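Local coordinates for protein (superoxide dismutase) (Sulfolobus acidocaldarius, PDB 1B06), which destroys superoxide radicals by dismutating them to hydrogen peroxide and oxygen at one iron ion per subunit, at residues G44-S47 against L48-R51; D59-Q62 against G63-D66; E171-H174 against A175-Q179; N182-G185 against D186-A190. All coordinates share one frame; numbering follows the deposited sequence.

In the fold
Interactions 1 and 2 belong to the alpha-hairpin part of the chain, interactions 3 and 4 to the C-terminal part. Interaction 1 is a turn of helix 27-57 and interaction 2 the loop leading to helix 67-89; they meet where Arg51 NH2 reaches Gln64 O. The touching residues of interaction 3, an iron ligand among them, are all buried; interaction 2 lies far out, about 38 Å away between centres; both touch neighbouring subunits. Interaction 4, at the start of helix 184-191, has one charged, open side and one buried side; a salt bridge from Arg184 to Glu171 joins it to interaction 3. Backbone bonds dominate 1 and 4, a turn 2, and rings, waters and metal 3.

Interaction 1: residues G44-S47 against L48-R51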
# COMPACT_ATOMS: atom_id res chain seq x y z
N GLY A 44 9.00 0.34 -19.75
CA GLY A 44 9.45 0.53 -18.39
C GLY A 44 9.96 -0.76 -17.77
O GLY A 44 10.98 -0.78 -17.08
N ALA A 45 9.25 -1.85 -18.03
CA ALA A 45 9.64 -3.15 -17.50
C ALA A 45 10.98 -3.58 -18.08
O ALA A 45 11.88 -4.00 -17.35
CB ALA A 45 8.57 -4.19 -17.84
N ASN A 46 11.12 -3.47 -19.40
CA ASN A 46 12.35 -3.88 -20.07
C ASN A 46 13.57 -3.06 -19.65
O ASN A 46 14.67 -3.60 -19.51
CB ASN A 46 12.16 -3.81 -21.58
CG ASN A 46 11.24 -4.90 -22.10
OD1 ASN A 46 10.98 -5.88 -21.40
ND2 ASN A 46 10.76 -4.74 -23.32
N SER A 47 13.36 -1.77 -19.43
CA SER A 47 14.46 -0.91 -19.02
C SER A 47 14.92 -1.26 -17.60
O SER A 47 16.09 -1.09 -17.26
CB SER A 47 14.04 0.56 -19.08
OG SER A 47 13.61 1.02 -17.82
N LEU A 48 14.00 -1.76 -16.78
CA LEU A 48 14.35 -2.13 -15.42
C LEU A 48 14.99 -3.51 -15.41
O LEU A 48 15.80 -3.82 -14.54
CB LEU A 48 13.12 -2.12 -14.51
CG LEU A 48 12.68 -0.74 -14.02
CD1 LEU A 48 11.38 -0.89 -13.26
CD2 LEU A 48 13.75 -0.12 -13.14
N LEU A 49 14.61 -4.34 -16.38
CA LEU A 49 15.18 -5.68 -16.49
C LEU A 49 16.65 -5.56 -16.92
O LEU A 49 17.49 -6.38 -16.53
CB LEU A 49 14.40 -6.50 -17.52
CG LEU A 49 13.10 -7.15 -17.02
CD1 LEU A 49 12.45 -7.94 -18.16
CD2 LEU A 49 13.39 -8.07 -15.85
N ASP A 50 16.95 -4.54 -17.71
CA ASP A 50 18.31 -4.30 -18.16
C ASP A 50 19.18 -4.04 -16.93
O ASP A 50 20.26 -4.62 -16.79
CB ASP A 50 18.36 -3.08 -19.08
CG ASP A 50 17.76 -3.36 -20.45
OD1 ASP A 50 17.76 -4.54 -20.87
OD2 ASP A 50 17.30 -2.41 -21.10
N ARG A 51 18.70 -3.18 -16.04
CA ARG A 51 19.43 -2.84 -14.82
C ARG A 51 19.59 -4.06 -13.91
O ARG A 51 20.66 -4.29 -13.37
CB ARG A 51 18.71 -1.72 -14.06
CG ARG A 51 19.21 -0.34 -14.41
CD ARG A 51 18.44 0.73 -13.68
NE ARG A 51 19.00 1.02 -12.35
CZ ARG A 51 20.20 1.55 -12.13
NH1 ARG A 51 20.99 1.86 -13.15
NH2 ARG A 51 20.61 1.79 -10.89
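The carbonyl oxygen of Gly44 is gripped twice from the next helical turn. Leu48 N donates to Gly44 O over 3.2 Å, the usual i to i+4 bond, and Ser47 OG donates to the same Gly44 O at 3.3 Å. Both donors come from one face of the carbonyl plane, each tilted about 30° out of it, with the serine hydroxyl folded back over its own helix. One residue on, Ala45 O takes Leu49 N at 2.9 Å and a second, weak bond from Leu48 N. All of this lies on helix 27-57, the first long arm of the alpha-hairpin that iron and manganese superoxide dismutases share; Leu48 and Leu49 both turn to the other arm, helix 67-89, where they touch Leu74. Leu49 CD1 also comes within 4.1 Å of Asn46 OD1, an oxygen whose hydrogen bond is with Tyr9 N. One turn on from Asn46, Asp50 N bonds to Asn46 O at 3.1 Å. With CG held beside its own backbone N (chi1 -73°), the Asp50 carboxylate doubles back on the preceding turn, and Asp50 OD2 lies 3.3 Å from Asn46 O, a contact of two acceptors and not a hydrogen bond. The charge is answered instead by Arg8, which forms a salt bridge with Asp50 OD1. A leucine here would probably leave Arg8 without that mate and free its guanidinium to swing. Arg51, bent at chi3 (87°), carries its guanidinium away from this turn to Asp66 and Gly63 O of the second subunit.

Interaction 2: residues D59-Q62 against G63-D66; sequences DLPQ and GQYD
Tyr65 holds CG between its backbone N and carbonyl carbon (chi1 64°), which brings the ring back against the carbonyls of Leu60 and Pro61, while Leu60, with CG opposite its N (chi1 -166°), sends one methyl to Tyr65 and the other to Gln64. Leu60 CD2 rests 3.9 Å from Tyr65 CB, and Leu60 CD1 lies 4.0 Å from Gln64 CB. Further along the ring, Tyr65 CE2 is 3.5 Å from Pro61 O, approaching obliquely. The chain can double back like this because Pro61 to Gln64 form a type II beta turn, closed by Gln64 N donating to Pro61 O at 3.0 Å. Gly63 sits at the turn's third position with positive phi (99°); a CB there would run into Gln62 O. The turn belongs to the loop between helix 27-57 and helix 67-89, the two arms of the alpha-hairpin. Across the proline ring the extended Gln64 side chain lays its amide end, with Gln64 OE1 3.5 Å from Pro61 CG. Gln62 CG comes 3.5 Å from Tyr65 OH. That hydroxyl's hydrogen bond goes to Glu125 of the third subunit, against which Gln62 also packs. Leu60 touches Gly63 of the second subunit, and Asp66 N bonds to Asp66 OD2 of that same neighbour.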
# COMPACT_ATOMS: atom_id res chain seq x y z
N ASP A 59 28.02 -5.87 -13.46
CA ASP A 59 28.36 -4.66 -14.20
C ASP A 59 27.87 -3.43 -13.46
O ASP A 59 28.42 -2.33 -13.61
CB ASP A 59 27.75 -4.72 -15.60
CG ASP A 59 28.26 -5.90 -16.40
OD1 ASP A 59 29.28 -6.50 -16.01
OD2 ASP A 59 27.63 -6.23 -17.43
N LEU A 60 26.83 -3.62 -12.65
CA LEU A 60 26.27 -2.55 -11.84
C LEU A 60 26.64 -2.92 -10.40
O LEU A 60 25.97 -3.74 -9.77
CB LEU A 60 24.75 -2.49 -12.00
CG LEU A 60 24.00 -1.25 -11.50
CD1 LEU A 60 24.52 -0.01 -12.21
CD2 LEU A 60 22.50 -1.42 -11.74
N PRO A 61 27.73 -2.33 -9.88
CA PRO A 61 28.21 -2.60 -8.52
C PRO A 61 27.38 -1.99 -7.40
O PRO A 61 26.65 -1.02 -7.60
CB PRO A 61 29.63 -2.04 -8.54
CG PRO A 61 29.58 -0.95 -9.55
CD PRO A 61 28.59 -1.38 -10.60
N GLN A 62 27.49 -2.58 -6.21
CA GLN A 62 26.77 -2.09 -5.05
C GLN A 62 27.09 -0.63 -4.87
O GLN A 62 28.23 -0.21 -5.02
CB GLN A 62 27.19 -2.86 -3.80
CG GLN A 62 26.69 -4.29 -3.75
CD GLN A 62 26.02 -4.62 -2.43
OE1 GLN A 62 25.27 -3.81 -1.88
NE2 GLN A 62 26.29 -5.81 -1.91
N GLY A 63 26.07 0.16 -4.54
CA GLY A 63 26.27 1.58 -4.36
C GLY A 63 25.86 2.35 -5.60
O GLY A 63 25.82 3.57 -5.58
N GLN A 64 25.54 1.63 -6.67
CA GLN A 64 25.13 2.28 -7.90
C GLN A 64 23.70 1.92 -8.26
O GLN A 64 23.27 2.07 -9.41
CB GLN A 64 26.09 1.91 -9.04
CG GLN A 64 27.50 2.46 -8.81
CD GLN A 64 28.38 2.43 -10.05
OE1 GLN A 64 29.60 2.56 -9.95
NE2 GLN A 64 27.78 2.26 -11.22
N TYR A 65 22.96 1.46 -7.26
CA TYR A 65 21.56 1.10 -7.44
C TYR A 65 20.85 1.01 -6.09
O TYR A 65 21.50 0.91 -5.06
CB TYR A 65 21.43 -0.24 -8.18
CG TYR A 65 22.01 -1.42 -7.43
CD1 TYR A 65 21.27 -2.07 -6.43
CD2 TYR A 65 23.28 -1.90 -7.72
CE1 TYR A 65 21.79 -3.16 -5.75
CE2 TYR A 65 23.81 -2.99 -7.04
CZ TYR A 65 23.06 -3.62 -6.06
OH TYR A 65 23.58 -4.70 -5.40
N ASP A 66 19.53 1.05 -6.12
CA ASP A 66 18.71 0.93 -4.92
C ASP A 66 17.68 -0.14 -5.25
O ASP A 66 16.63 0.13 -5.83
CB ASP A 66 18.04 2.27 -4.61
CG ASP A 66 19.05 3.36 -4.37
OD1 ASP A 66 19.49 3.52 -3.21
OD2 ASP A 66 19.42 4.07 -5.34

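Interaction 3: residues E171-H174 against A175-Q179. With FE (Fe (III) ion), chain G.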
# COMPACT_ATOMS: atom_id res chain seq x y z
N GLU A 171 -9.83 0.46 -14.15
CA GLU A 171 -10.49 1.60 -13.51
C GLU A 171 -9.56 2.78 -13.26
O GLU A 171 -9.85 3.66 -12.45
CB GLU A 171 -11.16 1.16 -12.20
CG GLU A 171 -12.51 0.49 -12.42
CD GLU A 171 -13.25 0.23 -11.12
OE1 GLU A 171 -13.88 1.18 -10.59
OE2 GLU A 171 -13.20 -0.91 -10.63
N PHE A 172 -8.43 2.79 -13.96
CA PHE A 172 -7.50 3.91 -13.86
C PHE A 172 -8.28 5.00 -14.60
O PHE A 172 -8.99 4.71 -15.55
CB PHE A 172 -6.21 3.61 -14.61
CG PHE A 172 -5.10 3.12 -13.74
CD1 PHE A 172 -5.21 1.89 -13.08
CD2 PHE A 172 -3.93 3.86 -13.58
CE1 PHE A 172 -4.17 1.42 -12.27
CE2 PHE A 172 -2.88 3.40 -12.78
CZ PHE A 172 -3.00 2.18 -12.12
N GLU A 173 -8.15 6.25 -14.17
CA GLU A 173 -8.89 7.33 -14.83
C GLU A 173 -8.65 7.44 -16.33
O GLU A 173 -9.54 7.86 -17.07
CB GLU A 173 -8.57 8.66 -14.14
CG GLU A 173 -9.14 8.75 -12.75
CD GLU A 173 -8.69 9.98 -12.01
OE1 GLU A 173 -7.49 10.34 -12.10
OE2 GLU A 173 -9.53 10.58 -11.31
N HIS A 174 -7.45 7.07 -16.80
CA HIS A 174 -7.14 7.15 -18.22
C HIS A 174 -7.98 6.19 -19.07
O HIS A 174 -8.04 6.31 -20.29
CB HIS A 174 -5.65 6.87 -18.45
CG HIS A 174 -5.24 5.45 -18.20
ND1 HIS A 174 -4.26 5.11 -17.28
CD2 HIS A 174 -5.63 4.29 -18.77
CE1 HIS A 174 -4.07 3.81 -17.30
NE2 HIS A 174 -4.89 3.28 -18.20
N ALA A 175 -8.65 5.25 -18.41
CA ALA A 175 -9.47 4.29 -19.13
C ALA A 175 -10.82 4.85 -19.56
O ALA A 175 -11.49 4.24 -20.39
CB ALA A 175 -9.68 3.06 -18.27
N TYR A 176 -11.23 5.99 -19.01
CA TYR A 176 -12.53 6.55 -19.34
C TYR A 176 -12.67 8.07 -19.28
O TYR A 176 -13.67 8.60 -19.74
CB TYR A 176 -13.59 5.95 -18.41
CG TYR A 176 -13.32 6.27 -16.95
CD1 TYR A 176 -13.68 7.51 -16.41
CD2 TYR A 176 -12.68 5.35 -16.12
CE1 TYR A 176 -13.40 7.82 -15.07
CE2 TYR A 176 -12.40 5.64 -14.78
CZ TYR A 176 -12.76 6.88 -14.27
OH TYR A 176 -12.47 7.19 -12.96
N TYR A 177 -11.68 8.76 -18.71
CA TYR A 177 -11.79 10.21 -18.54
C TYR A 177 -12.11 11.06 -19.75
O TYR A 177 -12.97 11.94 -19.68
CB TYR A 177 -10.54 10.77 -17.85
CG TYR A 177 -10.90 11.77 -16.78
CD1 TYR A 177 -11.24 11.36 -15.49
CD2 TYR A 177 -11.00 13.13 -17.08
CE1 TYR A 177 -11.66 12.27 -14.52
CE2 TYR A 177 -11.41 14.05 -16.13
CZ TYR A 177 -11.75 13.62 -14.85
OH TYR A 177 -12.18 14.53 -13.92
N LEU A 178 -11.44 10.83 -20.87
CA LEU A 178 -11.68 11.61 -22.07
C LEU A 178 -13.15 11.62 -22.49
O LEU A 178 -13.66 12.62 -22.98
CB LEU A 178 -10.84 11.06 -23.23
CG LEU A 178 -9.33 11.35 -23.24
CD1 LEU A 178 -8.75 10.86 -24.56
CD2 LEU A 178 -9.08 12.84 -23.06
N GLN A 179 -13.83 10.50 -22.27
CA GLN A 179 -15.22 10.36 -22.65
C GLN A 179 -16.24 10.53 -21.52
O GLN A 179 -17.27 11.19 -21.71
CB GLN A 179 -15.42 8.98 -23.29
CG GLN A 179 -16.83 8.71 -23.76
CD GLN A 179 -16.95 7.35 -24.42
OE1 GLN A 179 -15.95 6.65 -24.60
NE2 GLN A 179 -18.17 6.97 -24.78
FE FE G . -5.21 1.21 -18.24
O HOH W 1 -10.65 5.52 -10.99
O HOH W 2 -12.61 9.41 -11.74
O HOH W 3 -4.55 0.85 -16.30
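Over the centre of one face of the Tyr176 ring sits Glu173 O, 4.0 Å above the plane, and Glu173 CA adds an off-centre CH-pi contact. Tyr176 CG, between backbone N and carbonyl carbon (chi1 61°), folds the ring back there. Glu171 O lies at the ring's edge. Also near the ring plane is a water that donates to Tyr176 OH and, weakly, to Glu173 OE2; another water links Tyr176 OH to Glu171 O. The His174 ring carries Phe172 CB 3.4 Å above one face, toward the rim, and stacks with His37. Glu173 O is gripped twice: Tyr177 N bonds at 2.8 Å, almost in line with the carbonyl, while Tyr176 N comes in at 3.2 Å from well above the carbonyl plane. Ala175 N closes the bend onto Phe172 O at 2.9 Å. The turn leaves His174 NE2 2.1 Å from the iron, and His174 ND1 bonds to Glu173 OE2 of the fourth subunit. Tyr177 OH reaches His37 of that subunit. With His33, His84, Asp170 and a water completing the coordination, this is the five-ligand metal site of the iron/manganese superoxide dismutases, tied across its dimer interface by paired glutamate-histidine bonds.

Interaction 4: residues N182-G185 against D186-A190; sequences NKRG and DYLNA
Lys183 meets the Asp186 carboxylate with CB, CG and NZ, while CD and CE loop outward. Its CB starts 3.9 Å from Asp186 CG, and Lys183 CG comes closer, 3.5 Å from Asp186 OD2. Bends at chi2 (91°) and chi3 then curl the chain so that the ammonium returns to the same oxygen: Lys183 NZ stands 3.4 Å from Asp186 OD2, a salt bridge whose hydrogen bond is weak. The aspartate leans back toward the helix start, with Asp186 CB 3.4 Å from Lys183 O. A valine in place of Asp186 would probably leave the Lys183 ammonium without its mate and free the lysine chain to wander from the helix start. Lys183 itself is the N-cap and the centre of an inverse gamma turn. Its carbonyl takes the first full helical bond, from Tyr187 N to Lys183 O at 3.3 Å, and a weaker one from Asp186 N. Next in the ladder, Leu188 N bonds to Arg184 O at 3.0 Å. Leu188 CG rests against that oxygen, which also lies at the edge of the Tyr187 ring. Tyr187 has its CG opposite its own backbone N (chi1 155°), which points the ring inward, where its OH bonds to Asp170 O and to Tyr87 OH. Thus one flank of helix 184-191 carries the charged pair, while on the buried flank Tyr187 packs on Tyr180 of helix 177-180 and Leu188 touches both Ala127 of helix 116-129 and Val169 of strand 165-170.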
# COMPACT_ATOMS: atom_id res chain seq x y z
N ASN A 182 -15.33 12.37 -14.78
CA ASN A 182 -15.38 11.74 -13.47
C ASN A 182 -16.54 10.77 -13.28
O ASN A 182 -16.75 10.27 -12.17
CB ASN A 182 -15.42 12.80 -12.38
CG ASN A 182 -16.71 13.60 -12.40
OD1 ASN A 182 -17.23 13.95 -13.46
ND2 ASN A 182 -17.23 13.90 -11.22
N LYS A 183 -17.28 10.50 -14.34
CA LYS A 183 -18.43 9.59 -14.26
C LYS A 183 -18.04 8.13 -14.43
O LYS A 183 -18.45 7.47 -15.38
CB LYS A 183 -19.47 9.98 -15.30
CG LYS A 183 -20.76 10.49 -14.70
CD LYS A 183 -20.72 12.00 -14.54
CE LYS A 183 -21.48 12.67 -15.68
NZ LYS A 183 -21.39 11.87 -16.94
N ARG A 184 -17.26 7.63 -13.48
CA ARG A 184 -16.79 6.26 -13.49
C ARG A 184 -17.93 5.24 -13.55
O ARG A 184 -17.83 4.21 -14.23
CB ARG A 184 -15.93 6.02 -12.25
CG ARG A 184 -15.01 4.83 -12.33
CD ARG A 184 -14.97 4.13 -10.99
NE ARG A 184 -13.65 4.17 -10.39
CZ ARG A 184 -13.43 4.05 -9.08
NH1 ARG A 184 -14.44 3.89 -8.24
NH2 ARG A 184 -12.18 4.07 -8.63
N GLY A 185 -19.02 5.52 -12.84
CA GLY A 185 -20.16 4.62 -12.82
C GLY A 185 -20.78 4.44 -14.19
O GLY A 185 -21.20 3.34 -14.54
N ASP A 186 -20.84 5.52 -14.97
CA ASP A 186 -21.39 5.49 -16.32
C ASP A 186 -20.51 4.61 -17.20
O ASP A 186 -21.02 3.87 -18.04
CB ASP A 186 -21.44 6.90 -16.91
CG ASP A 186 -22.49 7.77 -16.25
OD1 ASP A 186 -22.91 7.44 -15.12
OD2 ASP A 186 -22.89 8.77 -16.87
N TYR A 187 -19.20 4.70 -17.01
CA TYR A 187 -18.24 3.92 -17.79
C TYR A 187 -18.43 2.43 -17.49
O TYR A 187 -18.43 1.61 -18.41
CB TYR A 187 -16.81 4.36 -17.45
CG TYR A 187 -15.73 3.32 -17.69
CD1 TYR A 187 -15.42 2.89 -18.98
CD2 TYR A 187 -15.01 2.78 -16.62
CE1 TYR A 187 -14.40 1.95 -19.20
CE2 TYR A 187 -13.99 1.84 -16.83
CZ TYR A 187 -13.69 1.43 -18.12
OH TYR A 187 -12.69 0.50 -18.32
N LEU A 188 -18.60 2.10 -16.22
CA LEU A 188 -18.78 0.70 -15.82
C LEU A 188 -20.04 0.10 -16.43
O LEU A 188 -20.06 -1.07 -16.81
CB LEU A 188 -18.82 0.58 -14.30
CG LEU A 188 -17.49 0.86 -13.59
CD1 LEU A 188 -17.72 1.07 -12.09
CD2 LEU A 188 -16.52 -0.30 -13.85
N ASN A 189 -21.10 0.90 -16.53
CA ASN A 189 -22.34 0.42 -17.12
C ASN A 189 -22.16 0.17 -18.61
O ASN A 189 -22.71 -0.77 -19.17
CB ASN A 189 -23.45 1.44 -16.90
CG ASN A 189 -24.17 1.25 -15.59
OD1 ASN A 189 -24.20 0.14 -15.05
ND2 ASN A 189 -24.75 2.32 -15.06
N ALA A 190 -21.37 1.02 -19.26
CA ALA A 190 -21.11 0.87 -20.69
C ALA A 190 -20.24 -0.35 -20.98
O ALA A 190 -20.48 -1.08 -21.94
CB ALA A 190 -20.43 2.12 -21.24